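Local coordinates for spindle pole body-associated protein VIK1 (Candida glabrata, PDB 4GKP) that probably binds microtubules through its kinesin motor homology domain, as the noncatalytic partner of the motor protein Kar3, at residues L100-F104 and K187-F191; E149-S153 and I201-F205; Q128-S132 and S156-T160; H70-D74 and F103-Y108. One frame throughout, in Å; residues are numbered along the deposited sequence.

Interaction 1 of 4, residues L100-F104 and K187-F191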
loop_
_atom_site.group_PDB
_atom_site.type_symbol
_atom_site.label_atom_id
_atom_site.label_comp_id
_atom_site.label_asym_id
_atom_site.label_seq_id
_atom_site.Cartn_x
_atom_site.Cartn_y
_atom_site.Cartn_z
ATOM N N LEU A 100 0.857 -9.241 4.177
ATOM C CA LEU A 100 1.854 -8.969 3.165
ATOM C C LEU A 100 3.126 -9.793 3.412
ATOM O O LEU A 100 3.577 -10.508 2.517
ATOM C CB LEU A 100 2.167 -7.482 3.136
ATOM C CG LEU A 100 3.195 -7.054 2.100
ATOM C CD1 LEU A 100 2.647 -7.279 0.703
ATOM C CD2 LEU A 100 3.605 -5.598 2.327
ATOM N N LEU A 101 3.692 -9.703 4.621
ATOM C CA LEU A 101 4.832 -10.552 4.983
ATOM C C LEU A 101 4.530 -12.027 4.741
ATOM O O LEU A 101 5.326 -12.723 4.116
ATOM C CB LEU A 101 5.294 -10.327 6.431
ATOM C CG LEU A 101 5.805 -8.928 6.789
ATOM C CD1 LEU A 101 6.320 -8.860 8.223
ATOM C CD2 LEU A 101 6.866 -8.457 5.815
ATOM N N ALA A 102 3.366 -12.485 5.199
ATOM C CA ALA A 102 2.975 -13.896 5.067
ATOM C C ALA A 102 2.824 -14.301 3.596
ATOM O O ALA A 102 3.271 -15.380 3.175
ATOM C CB ALA A 102 1.689 -14.166 5.852
ATOM N N PHE A 103 2.215 -13.421 2.812
ATOM C CA PHE A 103 2.087 -13.635 1.365
ATOM C C PHE A 103 3.442 -13.850 0.670
ATOM O O PHE A 103 3.569 -14.740 -0.171
ATOM C CB PHE A 103 1.284 -12.489 0.713
ATOM C CG PHE A 103 1.213 -12.571 -0.796
ATOM C CD1 PHE A 103 0.394 -13.507 -1.426
ATOM C CD2 PHE A 103 1.955 -11.707 -1.579
ATOM C CE1 PHE A 103 0.330 -13.585 -2.803
ATOM C CE2 PHE A 103 1.901 -11.779 -2.962
ATOM C CZ PHE A 103 1.091 -12.720 -3.571
ATOM N N PHE A 104 4.446 -13.041 0.998
ATOM C CA PHE A 104 5.769 -13.210 0.358
ATOM C C PHE A 104 6.464 -14.486 0.814
ATOM O O PHE A 104 7.125 -15.155 0.003
ATOM C CB PHE A 104 6.699 -12.012 0.599
ATOM C CG PHE A 104 6.240 -10.737 -0.042
ATOM C CD1 PHE A 104 5.461 -10.750 -1.192
ATOM C CD2 PHE A 104 6.622 -9.514 0.489
ATOM C CE1 PHE A 104 5.068 -9.569 -1.794
ATOM C CE2 PHE A 104 6.223 -8.321 -0.111
ATOM C CZ PHE A 104 5.442 -8.352 -1.256
ATOM N N LYS A 187 10.355 -0.655 2.044
ATOM C CA LYS A 187 10.964 -0.924 0.751
ATOM C C LYS A 187 11.456 -2.362 0.709
ATOM O O LYS A 187 12.295 -2.755 1.524
ATOM C CB LYS A 187 12.122 0.020 0.465
ATOM C CG LYS A 187 12.780 -0.278 -0.874
ATOM C CD LYS A 187 14.073 0.485 -1.059
ATOM C CE LYS A 187 14.749 0.074 -2.359
ATOM N NZ LYS A 187 15.890 0.987 -2.650
ATOM N N PHE A 188 10.913 -3.137 -0.224
ATOM C CA PHE A 188 11.350 -4.507 -0.397
ATOM C C PHE A 188 12.193 -4.543 -1.667
ATOM O O PHE A 188 11.816 -3.979 -2.685
ATOM C CB PHE A 188 10.165 -5.476 -0.584
ATOM C CG PHE A 188 9.204 -5.560 0.581
ATOM C CD1 PHE A 188 8.247 -4.556 0.803
ATOM C CD2 PHE A 188 9.182 -6.683 1.397
ATOM C CE1 PHE A 188 7.324 -4.659 1.850
ATOM C CE2 PHE A 188 8.263 -6.793 2.455
ATOM C CZ PHE A 188 7.324 -5.791 2.671
ATOM N N GLN A 189 13.322 -5.226 -1.619
ATOM C CA GLN A 189 14.059 -5.506 -2.835
ATOM C C GLN A 189 13.935 -6.988 -3.147
ATOM O O GLN A 189 14.180 -7.838 -2.276
ATOM C CB GLN A 189 15.540 -5.148 -2.672
ATOM C CG GLN A 189 15.846 -3.656 -2.633
ATOM C CD GLN A 189 17.315 -3.398 -2.353
ATOM O OE1 GLN A 189 17.879 -3.869 -1.337
ATOM N NE2 GLN A 189 17.954 -2.691 -3.249
ATOM N N PHE A 190 13.564 -7.288 -4.385
ATOM C CA PHE A 190 13.488 -8.671 -4.885
ATOM C C PHE A 190 14.671 -8.924 -5.799
ATOM O O PHE A 190 14.806 -8.247 -6.832
ATOM C CB PHE A 190 12.197 -8.881 -5.679
ATOM C CG PHE A 190 10.967 -9.066 -4.820
ATOM C CD1 PHE A 190 10.346 -7.975 -4.214
ATOM C CD2 PHE A 190 10.405 -10.339 -4.643
ATOM C CE1 PHE A 190 9.201 -8.158 -3.443
ATOM C CE2 PHE A 190 9.273 -10.517 -3.868
ATOM C CZ PHE A 190 8.687 -9.436 -3.254
ATOM N N PHE A 191 15.551 -9.838 -5.386
ATOM C CA PHE A 191 16.693 -10.255 -6.214
ATOM C C PHE A 191 16.322 -11.621 -6.797
ATOM O O PHE A 191 16.219 -12.607 -6.065
ATOM C CB PHE A 191 18.006 -10.309 -5.396
ATOM C CG PHE A 191 18.454 -8.964 -4.836
ATOM C CD1 PHE A 191 17.972 -8.499 -3.599
ATOM C CD2 PHE A 191 19.387 -8.182 -5.514
ATOM C CE1 PHE A 191 18.402 -7.274 -3.080
ATOM C CE2 PHE A 191 19.805 -6.958 -5.015
ATOM C CZ PHE A 191 19.318 -6.503 -3.792
#
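Leu100 reaches from the helix toward Phe188 of the strand. Its CG is anti to the backbone N (chi1 -179°), which turns the branched end toward the strand; CD2 is 3.7 Å from Phe188 CZ. The CB of Leu101 points off to the side, but its CD2 comes back to the edge of the Phe188 ring, 4.0 Å from CE2. Phe104 follows one turn after Leu100 and carries most of the contact. Two T-shaped pairs meet on its ring. The Phe104 edge points at a face of Phe188, with CE2 of Phe104 3.6 Å from CE2 of Phe188 and the planes 80° apart. Then the roles change. Phe190 brings its edge over a face of Phe104, and Phe190 CZ sits above the ring centre. The opposite face of Phe104 has Leu100 O offset toward its rim. Phe104 therefore gives an edge to one strand residue and a face to the other, which limits how its ring can turn. The short axes of 100-104 and 187-191 run nearly parallel, no closer than 12.7 Å. This buried aromatic cluster joins helix 96-107 to strand 183-192, as helices pack on the central sheet in the kinesin motor-like fold.

Interaction 2 of 4, residues E149-S153 and I201-F205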
loop_
_atom_site.group_PDB
_atom_site.type_symbol
_atom_site.label_atom_id
_atom_site.label_comp_id
_atom_site.label_asym_id
_atom_site.label_seq_id
_atom_site.Cartn_x
_atom_site.Cartn_y
_atom_site.Cartn_z
ATOM N N GLU A 149 17.914 7.947 -9.891
ATOM C CA GLU A 149 17.130 7.699 -11.099
ATOM C C GLU A 149 16.336 6.389 -10.995
ATOM O O GLU A 149 15.160 6.351 -11.329
ATOM C CB GLU A 149 18.026 7.695 -12.348
ATOM N N SER A 150 16.989 5.340 -10.499
ATOM C CA SER A 150 16.470 3.972 -10.572
ATOM C C SER A 150 15.714 3.516 -9.312
ATOM O O SER A 150 15.003 2.511 -9.348
ATOM C CB SER A 150 17.632 2.997 -10.833
ATOM O OG SER A 150 18.497 2.917 -9.698
ATOM N N THR A 151 15.870 4.266 -8.217
ATOM C CA THR A 151 15.498 3.794 -6.894
ATOM C C THR A 151 15.461 4.944 -5.892
ATOM O O THR A 151 15.970 6.039 -6.153
ATOM C CB THR A 151 16.503 2.715 -6.384
ATOM O OG1 THR A 151 15.909 1.909 -5.352
ATOM C CG2 THR A 151 17.806 3.358 -5.875
ATOM N N ILE A 152 14.825 4.670 -4.757
ATOM C CA ILE A 152 14.916 5.492 -3.578
ATOM C C ILE A 152 15.825 4.765 -2.608
ATOM O O ILE A 152 15.609 3.606 -2.253
ATOM C CB ILE A 152 13.533 5.728 -2.953
ATOM C CG1 ILE A 152 12.603 6.367 -3.987
ATOM C CG2 ILE A 152 13.646 6.563 -1.678
ATOM C CD1 ILE A 152 11.224 6.677 -3.465
ATOM N N SER A 153 16.870 5.450 -2.190
ATOM C CA SER A 153 17.842 4.829 -1.323
ATOM C C SER A 153 17.526 5.183 0.118
ATOM O O SER A 153 17.390 6.359 0.451
ATOM C CB SER A 153 19.241 5.286 -1.705
ATOM O OG SER A 153 20.168 4.288 -1.352
ATOM N N ILE A 201 14.227 -5.720 -8.048
ATOM C CA ILE A 201 12.952 -5.085 -8.338
ATOM C C ILE A 201 12.453 -4.478 -7.031
ATOM O O ILE A 201 12.318 -5.187 -6.026
ATOM C CB ILE A 201 11.907 -6.102 -8.842
ATOM C CG1 ILE A 201 12.522 -7.007 -9.935
ATOM C CG2 ILE A 201 10.657 -5.364 -9.308
ATOM C CD1 ILE A 201 11.741 -8.260 -10.223
ATOM N N ASP A 202 12.197 -3.170 -7.037
ATOM C CA ASP A 202 11.733 -2.497 -5.823
ATOM C C ASP A 202 10.206 -2.529 -5.673
ATOM O O ASP A 202 9.452 -2.210 -6.612
ATOM C CB ASP A 202 12.226 -1.046 -5.796
ATOM C CG ASP A 202 13.719 -0.942 -5.973
ATOM O OD1 ASP A 202 14.442 -1.728 -5.368
ATOM O OD2 ASP A 202 14.183 -0.072 -6.731
ATOM N N PHE A 203 9.763 -2.903 -4.484
ATOM C CA PHE A 203 8.358 -2.829 -4.151
ATOM C C PHE A 203 8.227 -1.933 -2.936
ATOM O O PHE A 203 8.921 -2.151 -1.942
ATOM C CB PHE A 203 7.770 -4.222 -3.875
ATOM C CG PHE A 203 6.383 -4.200 -3.244
ATOM C CD1 PHE A 203 5.281 -3.697 -3.942
ATOM C CD2 PHE A 203 6.173 -4.715 -1.964
ATOM C CE1 PHE A 203 4.010 -3.688 -3.373
ATOM C CE2 PHE A 203 4.898 -4.703 -1.386
ATOM C CZ PHE A 203 3.815 -4.184 -2.094
ATOM N N TYR A 204 7.355 -0.926 -3.025
ATOM C CA TYR A 204 7.088 -0.011 -1.898
ATOM C C TYR A 204 5.693 -0.231 -1.350
ATOM O O TYR A 204 4.702 -0.200 -2.101
ATOM C CB TYR A 204 7.234 1.462 -2.309
ATOM C CG TYR A 204 8.569 1.777 -2.901
ATOM C CD1 TYR A 204 9.645 2.119 -2.087
ATOM C CD2 TYR A 204 8.777 1.697 -4.283
ATOM C CE1 TYR A 204 10.893 2.397 -2.631
ATOM C CE2 TYR A 204 10.020 1.969 -4.838
ATOM C CZ TYR A 204 11.069 2.323 -4.002
ATOM O OH TYR A 204 12.294 2.593 -4.535
ATOM N N PHE A 205 5.631 -0.466 -0.047
ATOM C CA PHE A 205 4.364 -0.554 0.653
ATOM C C PHE A 205 4.204 0.655 1.558
ATOM O O PHE A 205 4.941 0.833 2.527
ATOM C CB PHE A 205 4.250 -1.840 1.473
ATOM C CG PHE A 205 2.951 -1.963 2.212
ATOM C CD1 PHE A 205 1.731 -1.978 1.519
ATOM C CD2 PHE A 205 2.930 -2.052 3.604
ATOM C CE1 PHE A 205 0.520 -2.078 2.202
ATOM C CE2 PHE A 205 1.722 -2.177 4.288
ATOM C CZ PHE A 205 0.520 -2.194 3.588
#
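Thr151 and Asp202 are the closest backbone pair, with CA atoms 7.4 Å apart. Residues 149-151 are a turn, and the chain becomes a strand at Ile152. Residues 201-205 form an extended strand. At this separation the two backbones are not paired, and side chains of the strand bridge the gap. Asp202 and Tyr204 both point toward the turn, two residues apart on the same face of the strand.

Thr151 OG1 donates to Asp202 OD2 at 3.0 Å. The hydroxyl meets this oxygen from above the carboxylate, 55° out of its plane. OG1 is anti to the backbone N of Thr151 (chi1 -159°), and this rotation carries it to the acid. The same OG1 also bonds to Lys187 NZ from strand 183-192, and Lys187 NZ has a second partner in Ile152 O. The lysine thus ties the turn down beside the aspartate, and its charge probably helps to stabilise a negative Asp202.

Tyr204 spans the gap to the backbone of Ile152. Its OH accepts the backbone N-H of Ile152 at 3.3 Å from N, with an N-H...O angle of 157°. Ile152 CB packs beside the hydroxyl, 3.7 Å from Tyr204 OH, and obliquely to the ring.

On the other side of the strand, Phe203 and Phe205 touch helix 96-107. The arrangement is that of a small beta hairpin, strands 145-147 and 152-154, docked on one face of the central sheet of a kinesin motor-like domain.

Interaction 3 of 4, residues Q128-S132 and S156-T160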
loop_
_atom_site.group_PDB
_atom_site.type_symbol
_atom_site.label_atom_id
_atom_site.label_comp_id
_atom_site.label_asym_id
_atom_site.label_seq_id
_atom_site.Cartn_x
_atom_site.Cartn_y
_atom_site.Cartn_z
ATOM N N GLN A 128 12.313 7.815 10.964
ATOM C CA GLN A 128 12.487 6.927 12.106
ATOM C C GLN A 128 12.587 5.475 11.624
ATOM O O GLN A 128 11.684 4.976 10.949
ATOM C CB GLN A 128 11.323 7.101 13.079
ATOM C CG GLN A 128 11.195 6.012 14.137
ATOM C CD GLN A 128 10.270 6.408 15.281
ATOM O OE1 GLN A 128 9.821 7.559 15.371
ATOM N NE2 GLN A 128 9.987 5.453 16.168
ATOM N N ASP A 129 13.682 4.802 11.973
ATOM C CA ASP A 129 13.916 3.435 11.507
ATOM C C ASP A 129 13.190 2.442 12.386
ATOM O O ASP A 129 13.532 2.255 13.546
ATOM C CB ASP A 129 15.421 3.124 11.438
ATOM C CG ASP A 129 15.734 1.637 11.124
ATOM O OD1 ASP A 129 14.829 0.814 10.790
ATOM O OD2 ASP A 129 16.930 1.296 11.217
ATOM N N LEU A 130 12.221 1.754 11.803
ATOM C CA LEU A 130 11.356 0.853 12.560
ATOM C C LEU A 130 11.924 -0.542 12.786
ATOM O O LEU A 130 11.291 -1.361 13.464
ATOM C CB LEU A 130 9.986 0.776 11.889
ATOM C CG LEU A 130 9.280 2.126 11.724
ATOM C CD1 LEU A 130 7.877 1.869 11.203
ATOM C CD2 LEU A 130 9.235 2.910 13.037
ATOM N N LEU A 131 13.111 -0.817 12.236
ATOM C CA LEU A 131 13.737 -2.140 12.388
ATOM C C LEU A 131 14.966 -2.201 13.310
ATOM O O LEU A 131 15.480 -3.286 13.570
ATOM C CB LEU A 131 14.073 -2.764 11.011
ATOM C CG LEU A 131 12.937 -3.140 10.041
ATOM C CD1 LEU A 131 13.481 -3.566 8.681
ATOM C CD2 LEU A 131 12.003 -4.205 10.608
ATOM N N SER A 132 15.429 -1.055 13.806
ATOM C CA SER A 132 16.672 -1.002 14.599
ATOM C C SER A 132 16.575 -1.594 16.013
ATOM O O SER A 132 15.476 -1.754 16.558
ATOM C CB SER A 132 17.207 0.430 14.670
ATOM O OG SER A 132 16.194 1.306 15.084
ATOM N N SER A 156 18.334 3.050 6.339
ATOM C CA SER A 156 17.928 2.382 7.563
ATOM C C SER A 156 18.277 0.890 7.540
ATOM O O SER A 156 18.663 0.352 6.506
ATOM C CB SER A 156 16.439 2.590 7.796
ATOM O OG SER A 156 15.676 1.955 6.789
ATOM N N THR A 157 18.122 0.241 8.692
ATOM C CA THR A 157 18.370 -1.177 8.887
ATOM C C THR A 157 17.740 -2.070 7.800
ATOM O O THR A 157 16.551 -1.936 7.466
ATOM C CB THR A 157 17.819 -1.607 10.265
ATOM O OG1 THR A 157 18.255 -0.667 11.265
ATOM C CG2 THR A 157 18.252 -3.039 10.646
ATOM N N LEU A 158 18.535 -3.000 7.277
ATOM C CA LEU A 158 18.051 -3.904 6.239
ATOM C C LEU A 158 18.058 -5.319 6.789
ATOM O O LEU A 158 19.010 -5.726 7.442
ATOM C CB LEU A 158 18.917 -3.779 4.977
ATOM C CG LEU A 158 18.610 -4.667 3.755
ATOM C CD1 LEU A 158 18.962 -3.963 2.453
ATOM C CD2 LEU A 158 19.328 -6.009 3.866
ATOM N N ILE A 159 16.974 -6.046 6.567
ATOM C CA ILE A 159 16.923 -7.459 6.881
ATOM C C ILE A 159 16.484 -8.226 5.633
ATOM O O ILE A 159 15.912 -7.642 4.707
ATOM C CB ILE A 159 15.974 -7.794 8.064
ATOM C CG1 ILE A 159 14.497 -7.527 7.717
ATOM C CG2 ILE A 159 16.424 -7.097 9.349
ATOM C CD1 ILE A 159 13.523 -8.142 8.707
ATOM N N THR A 160 16.763 -9.521 5.605
ATOM C CA THR A 160 16.091 -10.399 4.658
ATOM C C THR A 160 14.855 -10.916 5.349
ATOM O O THR A 160 14.844 -11.086 6.563
ATOM C CB THR A 160 16.981 -11.578 4.232
ATOM O OG1 THR A 160 17.408 -12.297 5.403
ATOM C CG2 THR A 160 18.203 -11.063 3.467
HETATM O O HOH W 1 14.594 -0.016 8.154
#
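Asp129 OD2 accepts the backbone N-H of Thr157, with N 3.0 Å away and an N-H...O angle of 162°. The N-H comes from above the carboxylate plane, 52° out of it. The other oxygen, OD1, accepts from the backbone N of Leu131 at 2.8 Å. This is an Asx turn, and it shapes the chain where it leaves strand 128-129. One carboxylate thus closes its own turn and holds the facing chain. Thr157 OG1 also lies against Asp129 OD2, but the modelled separation of 2.4 Å is too short to trust in detail. The Thr157 rotation, with OG1 anti to the carbonyl carbon, turns the hydroxyl toward the carboxylate.

A water joins the two segments. It is 2.8 Å from Asp129 OD1 and 2.6 Å from Ser156 OG, and it also reaches the carbonyl oxygen of Thr157. Within the turn, Ser132 OG makes a weak bond back to Asp129 O.

Carbon contacts lie around this polar centre. Ser156 CB packs against the Asp129 carboxylate, 3.5 Å from CG. Leu131 and Thr157 meet side by side through their CB atoms.

The contact is near the surface of the kinesin motor-like domain. Both segments run beside strand 112-121, which pairs with strands 128-129 and 159-160. At the outer end of the contact, Leu131 CD1 rests 3.7 Å from Thr157 O and 4.2 Å from Ile159 CG1.

Interaction 4 of 4, residues H70-D74 and F103-Y108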
loop_
_atom_site.group_PDB
_atom_site.type_symbol
_atom_site.label_atom_id
_atom_site.label_comp_id
_atom_site.label_asym_id
_atom_site.label_seq_id
_atom_site.Cartn_x
_atom_site.Cartn_y
_atom_site.Cartn_z
ATOM N N HIS A 70 -2.715 -10.167 -5.660
ATOM C CA HIS A 70 -1.848 -11.294 -6.001
ATOM C C HIS A 70 -1.435 -11.205 -7.438
ATOM O O HIS A 70 -0.265 -11.363 -7.772
ATOM C CB HIS A 70 -2.595 -12.621 -5.764
ATOM C CG HIS A 70 -1.739 -13.862 -5.928
ATOM N ND1 HIS A 70 -2.178 -15.090 -5.594
ATOM C CD2 HIS A 70 -0.430 -14.032 -6.409
ATOM C CE1 HIS A 70 -1.212 -15.999 -5.845
ATOM N NE2 HIS A 70 -0.142 -15.351 -6.340
ATOM N N VAL A 71 -2.413 -10.963 -8.300
ATOM C CA VAL A 71 -2.203 -10.939 -9.744
ATOM C C VAL A 71 -1.368 -9.718 -10.103
ATOM O O VAL A 71 -0.401 -9.809 -10.852
ATOM C CB VAL A 71 -3.564 -10.966 -10.504
ATOM C CG1 VAL A 71 -3.382 -10.888 -12.010
ATOM C CG2 VAL A 71 -4.337 -12.210 -10.116
ATOM N N TYR A 72 -1.748 -8.582 -9.531
ATOM C CA TYR A 72 -0.993 -7.351 -9.671
ATOM C C TYR A 72 0.474 -7.552 -9.296
ATOM O O TYR A 72 1.353 -7.284 -10.103
ATOM C CB TYR A 72 -1.644 -6.278 -8.807
ATOM C CG TYR A 72 -0.828 -5.037 -8.668
ATOM C CD1 TYR A 72 -0.555 -4.236 -9.770
ATOM C CD2 TYR A 72 -0.312 -4.659 -7.425
ATOM C CE1 TYR A 72 0.189 -3.068 -9.638
ATOM C CE2 TYR A 72 0.427 -3.504 -7.288
ATOM C CZ TYR A 72 0.678 -2.711 -8.403
ATOM O OH TYR A 72 1.427 -1.560 -8.266
ATOM N N ILE A 73 0.724 -8.038 -8.078
ATOM C CA ILE A 73 2.078 -8.260 -7.564
ATOM C C ILE A 73 2.878 -9.203 -8.450
ATOM O O ILE A 73 4.005 -8.901 -8.859
ATOM C CB ILE A 73 2.050 -8.830 -6.126
ATOM C CG1 ILE A 73 1.525 -7.771 -5.150
ATOM C CG2 ILE A 73 3.438 -9.333 -5.714
ATOM C CD1 ILE A 73 1.477 -8.190 -3.689
ATOM N N ASP A 74 2.285 -10.356 -8.730
ATOM C CA ASP A 74 2.894 -11.359 -9.569
ATOM C C ASP A 74 3.262 -10.825 -10.961
ATOM O O ASP A 74 4.295 -11.205 -11.522
ATOM C CB ASP A 74 1.929 -12.530 -9.707
ATOM C CG ASP A 74 2.638 -13.835 -9.843
ATOM O OD1 ASP A 74 3.157 -14.333 -8.821
ATOM O OD2 ASP A 74 2.697 -14.355 -10.974
ATOM N N PHE A 103 2.215 -13.421 2.812
ATOM C CA PHE A 103 2.087 -13.635 1.365
ATOM C C PHE A 103 3.442 -13.850 0.670
ATOM O O PHE A 103 3.569 -14.740 -0.171
ATOM C CB PHE A 103 1.284 -12.489 0.713
ATOM C CG PHE A 103 1.213 -12.571 -0.796
ATOM C CD1 PHE A 103 0.394 -13.507 -1.426
ATOM C CD2 PHE A 103 1.955 -11.707 -1.579
ATOM C CE1 PHE A 103 0.330 -13.585 -2.803
ATOM C CE2 PHE A 103 1.901 -11.779 -2.962
ATOM C CZ PHE A 103 1.091 -12.720 -3.571
ATOM N N PHE A 104 4.446 -13.041 0.998
ATOM C CA PHE A 104 5.769 -13.210 0.358
ATOM C C PHE A 104 6.464 -14.486 0.814
ATOM O O PHE A 104 7.125 -15.155 0.003
ATOM C CB PHE A 104 6.699 -12.012 0.599
ATOM C CG PHE A 104 6.240 -10.737 -0.042
ATOM C CD1 PHE A 104 5.461 -10.750 -1.192
ATOM C CD2 PHE A 104 6.622 -9.514 0.489
ATOM C CE1 PHE A 104 5.068 -9.569 -1.794
ATOM C CE2 PHE A 104 6.223 -8.321 -0.111
ATOM C CZ PHE A 104 5.442 -8.352 -1.256
ATOM N N LYS A 105 6.329 -14.802 2.106
ATOM C CA LYS A 105 6.799 -16.080 2.659
ATOM C C LYS A 105 6.236 -17.260 1.894
ATOM O O LYS A 105 6.984 -18.167 1.530
ATOM C CB LYS A 105 6.461 -16.236 4.147
ATOM C CG LYS A 105 6.738 -17.643 4.686
ATOM C CD LYS A 105 6.381 -17.798 6.162
ATOM C CE LYS A 105 7.615 -17.845 7.049
ATOM N N ASN A 106 4.937 -17.242 1.623
ATOM C CA ASN A 106 4.294 -18.394 0.989
ATOM C C ASN A 106 4.473 -18.503 -0.517
ATOM O O ASN A 106 4.192 -19.548 -1.078
ATOM C CB ASN A 106 2.801 -18.453 1.344
ATOM C CG ASN A 106 2.557 -18.565 2.841
ATOM O OD1 ASN A 106 3.175 -19.382 3.528
ATOM N ND2 ASN A 106 1.647 -17.740 3.355
ATOM N N ASN A 107 4.932 -17.445 -1.184
ATOM C CA ASN A 107 4.946 -17.459 -2.655
ATOM C C ASN A 107 6.281 -17.217 -3.340
ATOM O O ASN A 107 6.509 -17.700 -4.456
ATOM C CB ASN A 107 3.889 -16.516 -3.220
ATOM C CG ASN A 107 2.487 -16.981 -2.904
ATOM O OD1 ASN A 107 1.891 -17.765 -3.659
ATOM N ND2 ASN A 107 1.963 -16.548 -1.760
ATOM N N TYR A 108 7.174 -16.497 -2.675
ATOM C CA TYR A 108 8.349 -15.998 -3.366
ATOM C C TYR A 108 9.721 -16.396 -2.791
ATOM O O TYR A 108 10.750 -16.179 -3.439
ATOM C CB TYR A 108 8.207 -14.482 -3.536
ATOM C CG TYR A 108 6.983 -14.095 -4.347
ATOM C CD1 TYR A 108 6.861 -14.464 -5.703
ATOM C CD2 TYR A 108 5.944 -13.353 -3.770
ATOM C CE1 TYR A 108 5.746 -14.097 -6.445
ATOM C CE2 TYR A 108 4.826 -12.991 -4.505
ATOM C CZ TYR A 108 4.731 -13.360 -5.835
ATOM O OH TYR A 108 3.599 -13.004 -6.557
#
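Phe103 meets His70 and Ile73 with the outer part of its ring. From CB, CG is anti to the backbone N (chi1 175°), and this swings the ring off its helix toward helix 68-78. Beyond CG the two sides of the ring find different neighbours. On one side, CD2 is 4.1 Å from Ile73 CD1, and CE2 is closer to the same methyl at 3.7 Å. CE2 also touches Ile73 CG2. On the other side, CE1 stands over the centre of the His70 ring. At the tip, CZ comes within 3.5 Å of His70 CD2. The pair is T-shaped, with the Phe103 edge toward the His70 face and the planes 79° apart.

Ile73 CG2 goes on to meet Tyr108, 3.8 Å from its OH. That hydroxyl donates to Asp74 OD1 at 2.7 Å, using the anti lone pair of the oxygen. The other oxygen of Asp74 forms a salt bridge with Lys78.

Asn107 ND2 bonds back to Phe103 O in its own helix, at 2.9 Å, almost straight and in the carbonyl plane. Asn107 CB lies over one face of the Tyr108 ring, toward its rim.

The short segments cross at -66° with axes 12.8 Å apart, so large side chains fill the space between them. The chemistry is divided: aromatic and aliphatic groups fill the middle, and one polar bond lies beside them. Asp74 is probably kept ionised by Lys78 and the tyrosine proton, which would strengthen its hold on the buried Tyr108.

Overall arrangement
Interactions 1 and 4 are neighbours, with centres 8 Å apart, and share Phe103 and Phe104 of helix 96-107. Phe103 faces helix 68-78 and Phe104 faces the sheet. Interaction 2 lies 13 Å from interaction 1, centre to centre, on the adjacent strand 201-208. Phe188 N is 2.8 Å from Phe203 O. Interactions 1 and 3 have centres 14 Å apart, and Gln189 OE1 packs 3.9 Å from Leu158 CD1. Phe203 CE2 touches Phe104 CZ at 3.7 Å, which links interactions 2 and 4. Interaction 3 is nearer the surface, about 10 Å from interaction 4 at the nearest atoms. Together they join two helices and the outer hairpin to the central sheet of this noncatalytic domain.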